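Local coordinates for protein putative peptidyl-arginine deiminase (Chlorobium tepidum, PDB 1XKN) that probably hydrolyses the guanidinium group of arginine-like substrates, acting as an agmatine or peptidyl-arginine deiminase, at residues Leu43-Gln46 / Leu47-Glu51; Asp60-Glu63 / Ala64-Arg67; Leu168-Thr172 / Ala173-Asn177; Cys303-Asp306 / Gln307-Ile310. All coordinates share one frame; numbering follows the deposited sequence.

Interaction 1: residues Leu43-Gln46 / Leu47-Glu51; sequences LAYQ and LSRSE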
ATOM      1  N   LEU A  43       2.491 -11.002   9.905  1.00  3.82           N
ATOM      2  CA  LEU A  43       2.770  -9.656   9.427  1.00  4.72           C
ATOM      3  C   LEU A  43       2.893  -8.681  10.593  1.00  4.03           C
ATOM      4  O   LEU A  43       3.839  -7.896  10.660  1.00  4.44           O
ATOM      5  CB  LEU A  43       1.654  -9.202   8.484  1.00  5.44           C
ATOM      6  CG  LEU A  43       1.609  -7.724   8.089  1.00  5.49           C
ATOM      7  CD1 LEU A  43       2.908  -7.315   7.416  1.00  6.35           C
ATOM      8  CD2 LEU A  43       0.426  -7.497   7.155  1.00  6.82           C
ATOM      9  N   ALA A  44       1.933  -8.735  11.512  1.00  5.25           N
ATOM     10  CA  ALA A  44       1.950  -7.853  12.673  1.00  4.53           C
ATOM     11  C   ALA A  44       3.210  -8.089  13.497  1.00  4.99           C
ATOM     12  O   ALA A  44       3.828  -7.139  13.980  1.00  4.26           O
ATOM     13  CB  ALA A  44       0.707  -8.083  13.526  1.00  4.84           C
ATOM     14  N   TYR A  45       3.599  -9.353  13.645  1.00  5.74           N
ATOM     15  CA  TYR A  45       4.799  -9.683  14.403  1.00  5.68           C
ATOM     16  C   TYR A  45       6.031  -9.072  13.752  1.00  5.75           C
ATOM     17  O   TYR A  45       6.818  -8.396  14.414  1.00  4.74           O
ATOM     18  CB  TYR A  45       4.986 -11.198  14.509  1.00  6.09           C
ATOM     19  CG  TYR A  45       6.339 -11.582  15.062  1.00  7.29           C
ATOM     20  CD1 TYR A  45       6.683 -11.301  16.386  1.00  8.56           C
ATOM     21  CD2 TYR A  45       7.295 -12.194  14.250  1.00  8.18           C
ATOM     22  CE1 TYR A  45       7.948 -11.619  16.884  1.00 10.70           C
ATOM     23  CE2 TYR A  45       8.558 -12.514  14.739  1.00 11.43           C
ATOM     24  CZ  TYR A  45       8.876 -12.224  16.055  1.00 12.62           C
ATOM     25  OH  TYR A  45      10.125 -12.538  16.539  1.00 16.14           O
ATOM     26  N   GLN A  46       6.207  -9.311  12.454  1.00  4.76           N
ATOM     27  CA  GLN A  46       7.360  -8.753  11.757  1.00  5.70           C
ATOM     28  C   GLN A  46       7.370  -7.232  11.896  1.00  4.96           C
ATOM     29  O   GLN A  46       8.416  -6.632  12.134  1.00  5.81           O
ATOM     30  CB  GLN A  46       7.345  -9.144  10.274  1.00  6.36           C
ATOM     31  CG  GLN A  46       7.742 -10.587   9.997  1.00  7.91           C
ATOM     32  CD  GLN A  46       9.100 -10.947  10.582  1.00  8.38           C
ATOM     33  OE1 GLN A  46      10.027 -10.143  10.568  1.00 10.77           O
ATOM     34  NE2 GLN A  46       9.221 -12.170  11.086  1.00 13.97           N
ATOM     35  N   LEU A  47       6.206  -6.605  11.755  1.00  4.73           N
ATOM     36  CA  LEU A  47       6.130  -5.156  11.881  1.00  4.64           C
ATOM     37  C   LEU A  47       6.476  -4.685  13.288  1.00  4.81           C
ATOM     38  O   LEU A  47       7.111  -3.641  13.458  1.00  5.53           O
ATOM     39  CB  LEU A  47       4.733  -4.657  11.511  1.00  4.96           C
ATOM     40  CG  LEU A  47       4.346  -4.778  10.037  1.00  3.38           C
ATOM     41  CD1 LEU A  47       2.872  -4.457   9.875  1.00  6.74           C
ATOM     42  CD2 LEU A  47       5.200  -3.846   9.194  1.00  5.79           C
ATOM     43  N   SER A  48       6.070  -5.455  14.296  1.00  3.42           N
ATOM     44  CA  SER A  48       6.339  -5.072  15.681  1.00  3.26           C
ATOM     45  C   SER A  48       7.828  -5.105  16.021  1.00  4.68           C
ATOM     46  O   SER A  48       8.247  -4.553  17.033  1.00  4.99           O
ATOM     47  CB  SER A  48       5.550  -5.961  16.658  1.00  3.08           C
ATOM     48  OG  SER A  48       6.034  -7.290  16.691  1.00  4.78           O
ATOM     49  N   ARG A  49       8.625  -5.750  15.176  1.00  5.23           N
ATOM     50  CA  ARG A  49      10.063  -5.811  15.400  1.00  5.99           C
ATOM     51  C   ARG A  49      10.672  -4.469  15.008  1.00  6.05           C
ATOM     52  O   ARG A  49      11.737  -4.081  15.494  1.00  5.83           O
ATOM     53  CB  ARG A  49      10.691  -6.906  14.534  1.00  7.29           C
ATOM     54  CG  ARG A  49      10.241  -8.316  14.860  1.00  7.08           C
ATOM     55  CD  ARG A  49      10.881  -9.296  13.892  1.00 10.21           C
ATOM     56  NE  ARG A  49      12.339  -9.221  13.951  1.00 11.51           N
ATOM     57  CZ  ARG A  49      13.139  -9.370  12.901  1.00 12.60           C
ATOM     58  NH1 ARG A  49      12.623  -9.600  11.700  1.00 14.69           N
ATOM     59  NH2 ARG A  49      14.456  -9.289  13.048  1.00 12.83           N
ATOM     60  N   SER A  50       9.962  -3.758  14.138  1.00  5.24           N
ATOM     61  CA  SER A  50      10.418  -2.485  13.600  1.00  5.87           C
ATOM     62  C   SER A  50       9.806  -1.221  14.193  1.00  5.21           C
ATOM     63  O   SER A  50      10.504  -0.231  14.423  1.00  5.26           O
ATOM     64  CB  SER A  50      10.172  -2.483  12.086  1.00  5.51           C
ATOM     65  OG  SER A  50      10.386  -1.206  11.518  1.00  5.78           O
ATOM     66  N   GLU A  51       8.501  -1.254  14.442  1.00  4.17           N
ATOM     67  CA  GLU A  51       7.824  -0.071  14.942  1.00  4.51           C
ATOM     68  C   GLU A  51       6.475  -0.415  15.558  1.00  5.30           C
ATOM     69  O   GLU A  51       6.097  -1.587  15.655  1.00  5.05           O
ATOM     70  CB  GLU A  51       7.622   0.908  13.775  1.00  6.44           C
ATOM     71  CG  GLU A  51       6.660   0.377  12.695  1.00  5.64           C
ATOM     72  CD  GLU A  51       7.103   0.680  11.271  1.00  7.06           C
ATOM     73  OE1 GLU A  51       6.244   1.068  10.446  1.00  5.07           O
ATOM     74  OE2 GLU A  51       8.302   0.508  10.959  1.00  6.31           O
TER

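Interaction 2: residues Asp60-Glu63 / Ala64-Arg67; sequences DAME and AQAR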
ATOM      1  N   ASP A  60     -13.950  -6.486  21.264  1.00  5.99           N
ATOM      2  CA  ASP A  60     -13.002  -7.111  22.178  1.00  6.21           C
ATOM      3  C   ASP A  60     -12.703  -8.559  21.805  1.00  6.41           C
ATOM      4  O   ASP A  60     -11.573  -9.022  21.962  1.00  6.99           O
ATOM      5  CB  ASP A  60     -13.537  -7.041  23.609  1.00  6.64           C
ATOM      6  CG  ASP A  60     -13.514  -5.631  24.173  1.00  7.32           C
ATOM      7  OD1 ASP A  60     -13.294  -4.677  23.397  1.00  7.11           O
ATOM      8  OD2 ASP A  60     -13.720  -5.477  25.397  1.00  8.65           O
ATOM      9  N   ALA A  61     -13.710  -9.274  21.310  1.00  7.03           N
ATOM     10  CA  ALA A  61     -13.516 -10.667  20.927  1.00  7.70           C
ATOM     11  C   ALA A  61     -12.461 -10.782  19.834  1.00  7.29           C
ATOM     12  O   ALA A  61     -11.601 -11.664  19.877  1.00  7.28           O
ATOM     13  CB  ALA A  61     -14.835 -11.275  20.451  1.00  9.75           C
HETATM   14  N   MSE A  62     -12.520  -9.885  18.856  1.00  7.39           N
HETATM   15  CA  MSE A  62     -11.556  -9.910  17.761  1.00  6.42           C
HETATM   16  C   MSE A  62     -10.150  -9.625  18.275  1.00  6.74           C
HETATM   17  O   MSE A  62      -9.190 -10.271  17.855  1.00  6.86           O
HETATM   18  CB  MSE A  62     -11.939  -8.887  16.688  1.00  7.05           C
HETATM   19  CG  MSE A  62     -11.113  -9.002  15.411  1.00  8.15           C
HETATM   20 SE   MSE A  62     -11.870  -7.968  13.964  1.00 13.51          SE
HETATM   21  CE  MSE A  62     -13.541  -8.913  13.767  1.00  9.94           C
ATOM     22  N   GLU A  63     -10.029  -8.662  19.185  1.00  6.85           N
ATOM     23  CA  GLU A  63      -8.727  -8.320  19.746  1.00  6.91           C
ATOM     24  C   GLU A  63      -8.113  -9.541  20.423  1.00  8.34           C
ATOM     25  O   GLU A  63      -6.922  -9.809  20.272  1.00  6.89           O
ATOM     26  CB  GLU A  63      -8.846  -7.188  20.768  1.00  7.86           C
ATOM     27  CG  GLU A  63      -7.497  -6.709  21.291  1.00  7.85           C
ATOM     28  CD  GLU A  63      -7.615  -5.631  22.351  1.00  8.34           C
ATOM     29  OE1 GLU A  63      -8.528  -4.785  22.242  1.00 10.25           O
ATOM     30  OE2 GLU A  63      -6.781  -5.617  23.283  1.00  9.45           O
ATOM     31  N   ALA A  64      -8.933 -10.276  21.171  1.00  8.42           N
ATOM     32  CA  ALA A  64      -8.463 -11.465  21.871  1.00  8.45           C
ATOM     33  C   ALA A  64      -7.948 -12.510  20.888  1.00  8.81           C
ATOM     34  O   ALA A  64      -6.902 -13.120  21.111  1.00 10.40           O
ATOM     35  CB  ALA A  64      -9.582 -12.049  22.720  1.00  7.88           C
ATOM     36  N   GLN A  65      -8.683 -12.716  19.799  1.00  8.71           N
ATOM     37  CA  GLN A  65      -8.279 -13.685  18.784  1.00  9.64           C
ATOM     38  C   GLN A  65      -6.932 -13.285  18.206  1.00  8.18           C
ATOM     39  O   GLN A  65      -6.054 -14.125  18.012  1.00  8.63           O
ATOM     40  CB  GLN A  65      -9.305 -13.748  17.653  1.00 11.23           C
ATOM     41  CG  GLN A  65     -10.686 -14.201  18.079  1.00 15.89           C
ATOM     42  CD  GLN A  65     -11.661 -14.231  16.918  1.00 19.06           C
ATOM     43  OE1 GLN A  65     -11.879 -13.218  16.251  1.00 21.56           O
ATOM     44  NE2 GLN A  65     -12.255 -15.393  16.672  1.00 19.63           N
ATOM     45  N   ALA A  66      -6.771 -11.997  17.929  1.00  6.30           N
ATOM     46  CA  ALA A  66      -5.523 -11.504  17.366  1.00  6.28           C
ATOM     47  C   ALA A  66      -4.387 -11.704  18.358  1.00  7.08           C
ATOM     48  O   ALA A  66      -3.309 -12.172  17.989  1.00  8.03           O
ATOM     49  CB  ALA A  66      -5.652 -10.030  17.009  1.00  6.46           C
ATOM     50  N   ARG A  67      -4.625 -11.358  19.619  1.00  6.63           N
ATOM     51  CA  ARG A  67      -3.588 -11.512  20.633  1.00  7.49           C
ATOM     52  C   ARG A  67      -3.159 -12.967  20.781  1.00  7.59           C
ATOM     53  O   ARG A  67      -1.986 -13.252  21.015  1.00  8.90           O
ATOM     54  CB  ARG A  67      -4.065 -10.965  21.983  1.00  8.85           C
ATOM     55  CG  ARG A  67      -4.104  -9.447  22.059  1.00  9.20           C
ATOM     56  CD  ARG A  67      -4.561  -8.971  23.430  1.00  9.78           C
ATOM     57  NE  ARG A  67      -4.614  -7.515  23.518  1.00 10.69           N
ATOM     58  CZ  ARG A  67      -3.544  -6.729  23.596  1.00 11.85           C
ATOM     59  NH1 ARG A  67      -2.330  -7.260  23.604  1.00 11.99           N
ATOM     60  NH2 ARG A  67      -3.689  -5.412  23.659  1.00 11.60           N
TER

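Interaction 3: residues Leu168-Thr172 / Ala173-Asn177; sequences LLTTT and ACLLN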
ATOM      1  N   LEU A 168       4.704  11.284  -8.688  1.00  3.83           N
ATOM      2  CA  LEU A 168       3.657  10.352  -8.290  1.00  3.61           C
ATOM      3  C   LEU A 168       3.426   9.416  -9.467  1.00  3.87           C
ATOM      4  O   LEU A 168       3.145   9.856 -10.587  1.00  4.13           O
ATOM      5  CB  LEU A 168       2.364  11.091  -7.919  1.00  4.48           C
ATOM      6  CG  LEU A 168       1.191  10.204  -7.482  1.00  3.34           C
ATOM      7  CD1 LEU A 168       0.286  10.966  -6.526  1.00  4.01           C
ATOM      8  CD2 LEU A 168       0.406   9.722  -8.700  1.00  3.09           C
ATOM      9  N   LEU A 169       3.574   8.123  -9.198  1.00  2.49           N
ATOM     10  CA  LEU A 169       3.401   7.078 -10.200  1.00  2.74           C
ATOM     11  C   LEU A 169       2.015   6.456 -10.041  1.00  2.56           C
ATOM     12  O   LEU A 169       1.588   6.155  -8.926  1.00  3.68           O
ATOM     13  CB  LEU A 169       4.476   6.005 -10.005  1.00  4.57           C
ATOM     14  CG  LEU A 169       4.570   4.878 -11.031  1.00  6.77           C
ATOM     15  CD1 LEU A 169       5.023   5.455 -12.363  1.00  6.35           C
ATOM     16  CD2 LEU A 169       5.556   3.815 -10.553  1.00  8.70           C
ATOM     17  N   THR A 170       1.313   6.266 -11.154  1.00  3.58           N
ATOM     18  CA  THR A 170      -0.024   5.673 -11.109  1.00  3.81           C
ATOM     19  C   THR A 170      -0.308   4.953 -12.424  1.00  4.32           C
ATOM     20  O   THR A 170       0.592   4.793 -13.249  1.00  4.57           O
ATOM     21  CB  THR A 170      -1.098   6.762 -10.854  1.00  4.59           C
ATOM     22  OG1 THR A 170      -2.362   6.143 -10.589  1.00  2.45           O
ATOM     23  CG2 THR A 170      -1.236   7.680 -12.063  1.00  3.60           C
ATOM     24  N   THR A 171      -1.543   4.501 -12.618  1.00  4.14           N
ATOM     25  CA  THR A 171      -1.887   3.819 -13.863  1.00  3.49           C
ATOM     26  C   THR A 171      -3.151   4.397 -14.466  1.00  3.39           C
ATOM     27  O   THR A 171      -4.071   4.811 -13.754  1.00  4.30           O
ATOM     28  CB  THR A 171      -2.119   2.302 -13.671  1.00  4.31           C
ATOM     29  OG1 THR A 171      -3.282   2.095 -12.862  1.00  4.34           O
ATOM     30  CG2 THR A 171      -0.915   1.653 -13.015  1.00  5.23           C
ATOM     31  N   THR A 172      -3.191   4.423 -15.790  1.00  4.01           N
ATOM     32  CA  THR A 172      -4.353   4.921 -16.504  1.00  5.50           C
ATOM     33  C   THR A 172      -5.492   3.930 -16.285  1.00  4.69           C
ATOM     34  O   THR A 172      -6.646   4.319 -16.118  1.00  4.67           O
ATOM     35  CB  THR A 172      -4.047   5.045 -18.007  1.00  6.77           C
ATOM     36  OG1 THR A 172      -3.066   6.071 -18.203  1.00  8.77           O
ATOM     37  CG2 THR A 172      -5.304   5.395 -18.789  1.00 10.04           C
ATOM     38  N   ALA A 173      -5.150   2.646 -16.264  1.00  4.46           N
ATOM     39  CA  ALA A 173      -6.141   1.599 -16.070  1.00  4.44           C
ATOM     40  C   ALA A 173      -6.998   1.820 -14.829  1.00  5.72           C
ATOM     41  O   ALA A 173      -8.202   1.565 -14.847  1.00  6.88           O
ATOM     42  CB  ALA A 173      -5.456   0.238 -15.992  1.00  3.61           C
ATOM     43  N   CYS A 174      -6.389   2.297 -13.749  1.00  4.88           N
ATOM     44  CA  CYS A 174      -7.145   2.510 -12.524  1.00  4.58           C
ATOM     45  C   CYS A 174      -7.700   3.922 -12.361  1.00  4.83           C
ATOM     46  O   CYS A 174      -8.915   4.107 -12.306  1.00  4.97           O
ATOM     47  CB  CYS A 174      -6.284   2.151 -11.309  1.00  5.51           C
ATOM     48  SG  CYS A 174      -7.132   2.311  -9.720  1.00  6.40           S
ATOM     49  N   LEU A 175      -6.817   4.914 -12.294  1.00  4.50           N
ATOM     50  CA  LEU A 175      -7.257   6.289 -12.098  1.00  4.38           C
ATOM     51  C   LEU A 175      -8.110   6.891 -13.207  1.00  4.89           C
ATOM     52  O   LEU A 175      -8.733   7.930 -13.004  1.00  6.65           O
ATOM     53  CB  LEU A 175      -6.062   7.202 -11.795  1.00  4.00           C
ATOM     54  CG  LEU A 175      -5.888   7.510 -10.302  1.00  4.25           C
ATOM     55  CD1 LEU A 175      -5.648   6.217  -9.533  1.00  4.39           C
ATOM     56  CD2 LEU A 175      -4.733   8.476 -10.089  1.00  5.95           C
ATOM     57  N   LEU A 176      -8.149   6.263 -14.376  1.00  3.52           N
ATOM     58  CA  LEU A 176      -8.992   6.793 -15.436  1.00  5.57           C
ATOM     59  C   LEU A 176     -10.179   5.870 -15.701  1.00  5.62           C
ATOM     60  O   LEU A 176     -10.938   6.084 -16.643  1.00  6.25           O
ATOM     61  CB  LEU A 176      -8.194   7.037 -16.726  1.00  6.49           C
ATOM     62  CG  LEU A 176      -7.203   8.212 -16.663  1.00  7.01           C
ATOM     63  CD1 LEU A 176      -6.659   8.500 -18.056  1.00  7.93           C
ATOM     64  CD2 LEU A 176      -7.907   9.453 -16.117  1.00  6.20           C
ATOM     65  N   ASN A 177     -10.352   4.849 -14.865  1.00  5.07           N
ATOM     66  CA  ASN A 177     -11.485   3.948 -15.043  1.00  5.37           C
ATOM     67  C   ASN A 177     -12.743   4.699 -14.611  1.00  5.07           C
ATOM     68  O   ASN A 177     -12.795   5.269 -13.520  1.00  4.80           O
ATOM     69  CB  ASN A 177     -11.332   2.677 -14.194  1.00  5.54           C
ATOM     70  CG  ASN A 177     -12.385   1.628 -14.525  1.00  6.02           C
ATOM     71  OD1 ASN A 177     -13.576   1.926 -14.580  1.00  6.73           O
ATOM     72  ND2 ASN A 177     -11.947   0.395 -14.743  1.00  8.50           N
TER

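Interaction 4: residues Cys303-Asp306 / Gln307-Ile310; sequences CPRD and QQAI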
ATOM      1  N   CYS A 303       7.888 -20.463  -4.656  1.00  5.16           N
ATOM      2  CA  CYS A 303       8.534 -20.765  -5.926  1.00  5.49           C
ATOM      3  C   CYS A 303       9.965 -20.239  -5.895  1.00  4.77           C
ATOM      4  O   CYS A 303      10.316 -19.427  -5.041  1.00  4.76           O
ATOM      5  CB  CYS A 303       7.757 -20.156  -7.096  1.00  5.64           C
ATOM      6  SG  CYS A 303       7.879 -18.359  -7.247  1.00  6.84           S
ATOM      7  N   PRO A 304      10.814 -20.695  -6.827  1.00  4.00           N
ATOM      8  CA  PRO A 304      12.209 -20.250  -6.864  1.00  5.02           C
ATOM      9  C   PRO A 304      12.436 -18.769  -7.135  1.00  5.50           C
ATOM     10  O   PRO A 304      13.544 -18.264  -6.949  1.00  5.68           O
ATOM     11  CB  PRO A 304      12.830 -21.148  -7.935  1.00  5.80           C
ATOM     12  CG  PRO A 304      11.684 -21.430  -8.847  1.00  6.34           C
ATOM     13  CD  PRO A 304      10.549 -21.681  -7.889  1.00  4.86           C
ATOM     14  N   ARG A 305      11.400 -18.064  -7.572  1.00  4.43           N
ATOM     15  CA  ARG A 305      11.559 -16.643  -7.831  1.00  5.99           C
ATOM     16  C   ARG A 305      11.458 -15.817  -6.551  1.00  6.14           C
ATOM     17  O   ARG A 305      11.815 -14.639  -6.548  1.00  5.07           O
ATOM     18  CB  ARG A 305      10.523 -16.166  -8.851  1.00  6.41           C
ATOM     19  CG  ARG A 305      10.642 -16.867 -10.194  1.00  9.22           C
ATOM     20  CD  ARG A 305       9.698 -16.272 -11.213  1.00 11.55           C
ATOM     21  NE  ARG A 305       9.772 -16.977 -12.490  1.00 15.61           N
ATOM     22  CZ  ARG A 305       9.060 -16.644 -13.559  1.00 19.64           C
ATOM     23  NH1 ARG A 305       8.223 -15.617 -13.505  1.00 21.33           N
ATOM     24  NH2 ARG A 305       9.185 -17.338 -14.682  1.00 23.24           N
ATOM     25  N   ASP A 306      10.987 -16.429  -5.461  1.00  3.87           N
ATOM     26  CA  ASP A 306      10.854 -15.706  -4.190  1.00  3.44           C
ATOM     27  C   ASP A 306      12.193 -15.136  -3.725  1.00  4.14           C
ATOM     28  O   ASP A 306      12.299 -13.948  -3.422  1.00  3.58           O
ATOM     29  CB  ASP A 306      10.319 -16.608  -3.064  1.00  3.63           C
ATOM     30  CG  ASP A 306       8.919 -17.146  -3.328  1.00  5.69           C
ATOM     31  OD1 ASP A 306       8.149 -16.527  -4.094  1.00  6.11           O
ATOM     32  OD2 ASP A 306       8.587 -18.193  -2.732  1.00  5.00           O
ATOM     33  N   GLN A 307      13.212 -15.988  -3.659  1.00  4.07           N
ATOM     34  CA  GLN A 307      14.525 -15.546  -3.205  1.00  5.15           C
ATOM     35  C   GLN A 307      15.125 -14.501  -4.138  1.00  4.90           C
ATOM     36  O   GLN A 307      15.852 -13.614  -3.695  1.00  4.26           O
ATOM     37  CB  GLN A 307      15.476 -16.739  -3.074  1.00  7.66           C
ATOM     38  CG  GLN A 307      16.732 -16.435  -2.269  1.00  9.41           C
ATOM     39  CD  GLN A 307      16.412 -15.948  -0.866  1.00 10.09           C
ATOM     40  OE1 GLN A 307      15.693 -16.612  -0.115  1.00 10.31           O
ATOM     41  NE2 GLN A 307      16.951 -14.789  -0.501  1.00  9.23           N
ATOM     42  N   GLN A 308      14.821 -14.602  -5.429  1.00  4.96           N
ATOM     43  CA  GLN A 308      15.332 -13.646  -6.405  1.00  5.59           C
ATOM     44  C   GLN A 308      14.765 -12.257  -6.136  1.00  4.88           C
ATOM     45  O   GLN A 308      15.496 -11.263  -6.176  1.00  5.30           O
ATOM     46  CB  GLN A 308      14.984 -14.098  -7.826  1.00  6.04           C
ATOM     47  CG  GLN A 308      15.763 -15.329  -8.270  1.00  8.38           C
ATOM     48  CD  GLN A 308      15.511 -15.717  -9.716  1.00 10.74           C
ATOM     49  OE1 GLN A 308      16.232 -16.542 -10.281  1.00 13.40           O
ATOM     50  NE2 GLN A 308      14.488 -15.129 -10.322  1.00 10.85           N
ATOM     51  N   ALA A 309      13.466 -12.190  -5.857  1.00  5.23           N
ATOM     52  CA  ALA A 309      12.821 -10.912  -5.570  1.00  4.93           C
ATOM     53  C   ALA A 309      13.365 -10.330  -4.270  1.00  5.02           C
ATOM     54  O   ALA A 309      13.628  -9.132  -4.173  1.00  3.81           O
ATOM     55  CB  ALA A 309      11.310 -11.096  -5.473  1.00  5.08           C
ATOM     56  N   ILE A 310      13.536 -11.183  -3.268  1.00  4.61           N
ATOM     57  CA  ILE A 310      14.061 -10.735  -1.984  1.00  4.65           C
ATOM     58  C   ILE A 310      15.476 -10.163  -2.131  1.00  4.34           C
ATOM     59  O   ILE A 310      15.776  -9.103  -1.582  1.00  4.22           O
ATOM     60  CB  ILE A 310      14.065 -11.891  -0.959  1.00  5.19           C
ATOM     61  CG1 ILE A 310      12.618 -12.227  -0.582  1.00  7.82           C
ATOM     62  CG2 ILE A 310      14.865 -11.500   0.283  1.00  6.36           C
ATOM     63  CD1 ILE A 310      12.477 -13.441   0.301  1.00  9.48           C
TER
HETATM   64  O   HOH W   1      12.720 -19.008  -3.556  1.00  4.03           O

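Interaction 1: residues Leu43-Gln46 / Leu47-Glu51
The Tyr45 ring carries Arg49 CG over one face, and the Arg49 side chain runs on past the ring, with CD 4.1 Å from Tyr45 CE2. The ring and guanidinium planes are 23° apart, but it is the aliphatic part of the arginine that meets the ring. At the edge of the guanidinium, near its plane, sits Gln46 OE1. Arg49 NH1 donates to Gln46 OE1 at 2.9 Å, in the amide plane and on a lone pair of the oxygen. The amide itself is turned steeply against the guanidinium, 79° between planes. Both chains bend to make this bond, Gln46 at chi2 and Arg49 at chi3 (59°). They lie side by side and point the same way. Arg49 NH2 has a further partner in a salt bridge with Glu321.

Ser48 OG turns back along the helix and donates to Tyr45 O at 2.7 Å. Arg49 N reaches the same oxygen, Tyr45 O, weakly, at 3.3 Å. Arg49 N also donates to Gln46 O, from above the carbonyl plane. Leu47 O accepts from both Ser50 N and Glu51 N.

On the inner side Leu43 CD1 packs on Leu47 CD1 at 3.8 Å. Both leucines also touch Leu20 of strand 15-21 and Leu297 of strand 295-300. The leucines face the strands, while the group of Tyr45, Gln46 and Arg49 lies to another side. This is the C-terminal part of helix 36-50, the crossover of the beta-alpha-beta unit formed by strand 15-21, helix 36-50 and strand 52-57.

Interaction 2: residues Asp60-Glu63 / Ala64-Arg67
Glu63 and Arg67 form an i to i+4 salt bridge along helix 60-73, the helix of the beta-alpha-beta unit between strands 52-57 and 83-87. One carboxylate oxygen does the work. Glu63 OE2 accepts from Arg67 NE at 2.9 Å and from Arg67 NH2 at 3.1 Å. The NE bond uses the anti lone pair of OE2. The NH2 bond is less straight, at 140°, and its donor stands out of the carboxylate plane. Glu63 holds its CG anti to the backbone N (chi1 -175°) and runs out extended. Arg67 is extended from CG to NE. The two chains lie side by side and point the same way.

Beneath them the main chain is regular. Asp60 O, Ala61 O, Met62 O and Glu63 O accept in turn from Ala64 N, Gln65 N, Ala66 N and Arg67 N. The last of these is the shortest, 2.8 Å from Arg67 N to Glu63 O. At the start of the helix, Met62 N is taken by the side chain of Asp59. Asp60 OD1 is satisfied by a salt bridge to Arg87.

On the inward side selenomethionine Met62 and Ala66 lie on Trp22. Ala66 also touches Phe85, as do the chains of Glu63 and Arg67. Gln65 stays close to the preceding turn, with its CG 3.2 Å from Ala61 O. At the salt bridge, the planes of the Glu63 carboxylate and the Arg67 guanidinium stand 54° apart, with OE2 lying in the guanidinium plane.

Interaction 3: residues Leu168-Thr172 / Ala173-Asn177
An N-capped helical turn follows directly on strand 167-171, and Thr171 is its N-cap. Thr171 OG1 accepts from Cys174 N at 3.2 Å. The torsion chi1 of 66° sets this oxygen between the backbone N and the carbonyl carbon, where it faces the first turn. Thr171 OG1 is also hydrogen-bonded to Gly216 O. Thr171 O takes Leu175 N at 3.1 Å, and Cys174 N reaches it as well, but weakly.

One residue on, Thr172 O accepts from Leu176 N at 3.0 Å. Thr172 CG2 meets Leu176 CD1 at 3.5 Å, tighter than usual for two carbons. Thr170 OG1 lies against both methyls of Leu175, 3.4 Å from CD2. The polar need of that hydroxyl is met by Ala159 O. Leu175 then reaches Trp204 of strand 201-205 and Ile189 of helix 186-197.

Helix 172-175 is brief, and Leu176 already leaves helical angles. Three consecutive threonines thus serve different ends. Thr171 caps the helix, while the methyl of Thr172 and the hydroxyl of Thr170 pack against leucines. The hydroxyl and carbonyl of Thr171 supply acceptors for Cys174 N and Leu175 N, which implies that the helical turn starts from the last residue of the strand.

Interaction 4: residues Cys303-Asp306 / Gln307-Ile310
Ala309 N donates to Arg305 O, and Ile310 N donates to Asp306 O, both backbone bonds of 3.0 Å. A water makes a second kind of bridge. It donates to Cys303 O at 2.9 Å and accepts from Gln307 N at 3.1 Å, which links Gln307 N back to Cys303 O.

Capping bonds come next. Cys303 and Asp306 form a capping box at the start of helix 305-316. Asp306 OD2 accepts from Cys303 N at 3.1 Å, and the bond is straight at 168°, although the donor stands above the carboxylate plane. Cys303 SG accepts weakly from Arg305 N, at 3.5 Å. Asp306 N donates to Cys303 O at 3.1 Å. The other carboxylate oxygen, Asp306 OD1, is held by Tyr286 OH and Tyr301 N. Arg305 NH1 donates to Met271 O.

Ile310 CG1 makes a carbon-to-carbonyl contact, 3.3 Å from Asp306 O. Apolar contact is slight. Ala309 packs on Tyr286, which the Arg305 side chain also touches.

Sulfur is a poor acceptor, so the Asp306 arm probably carries more of the box. A carboxylate near a helix N-terminus would also be favoured by the helix dipole.

All four contacts are local, each made within its own continuous piece of chain. Interactions 1 and 2 belong to successive beta-alpha-beta units that share strand 52-57, and their centres lie about 17 Å apart. Interaction 4 sits on the helix of a further such unit. Interaction 3 differs, as a strand running into a brief helical turn, on the opposite side of the chain's centre from interactions 1 and 2. Interactions 1 to 3 are partly buried. Most residues of 2 are exposed, and its ion pair joins an exposed arginine to a partly exposed glutamate. Interaction 4 is a surface contact. A hydroxyl caps the helix in 3; in 4 a capping box pairs a carboxylate with a weak sulfur acceptor.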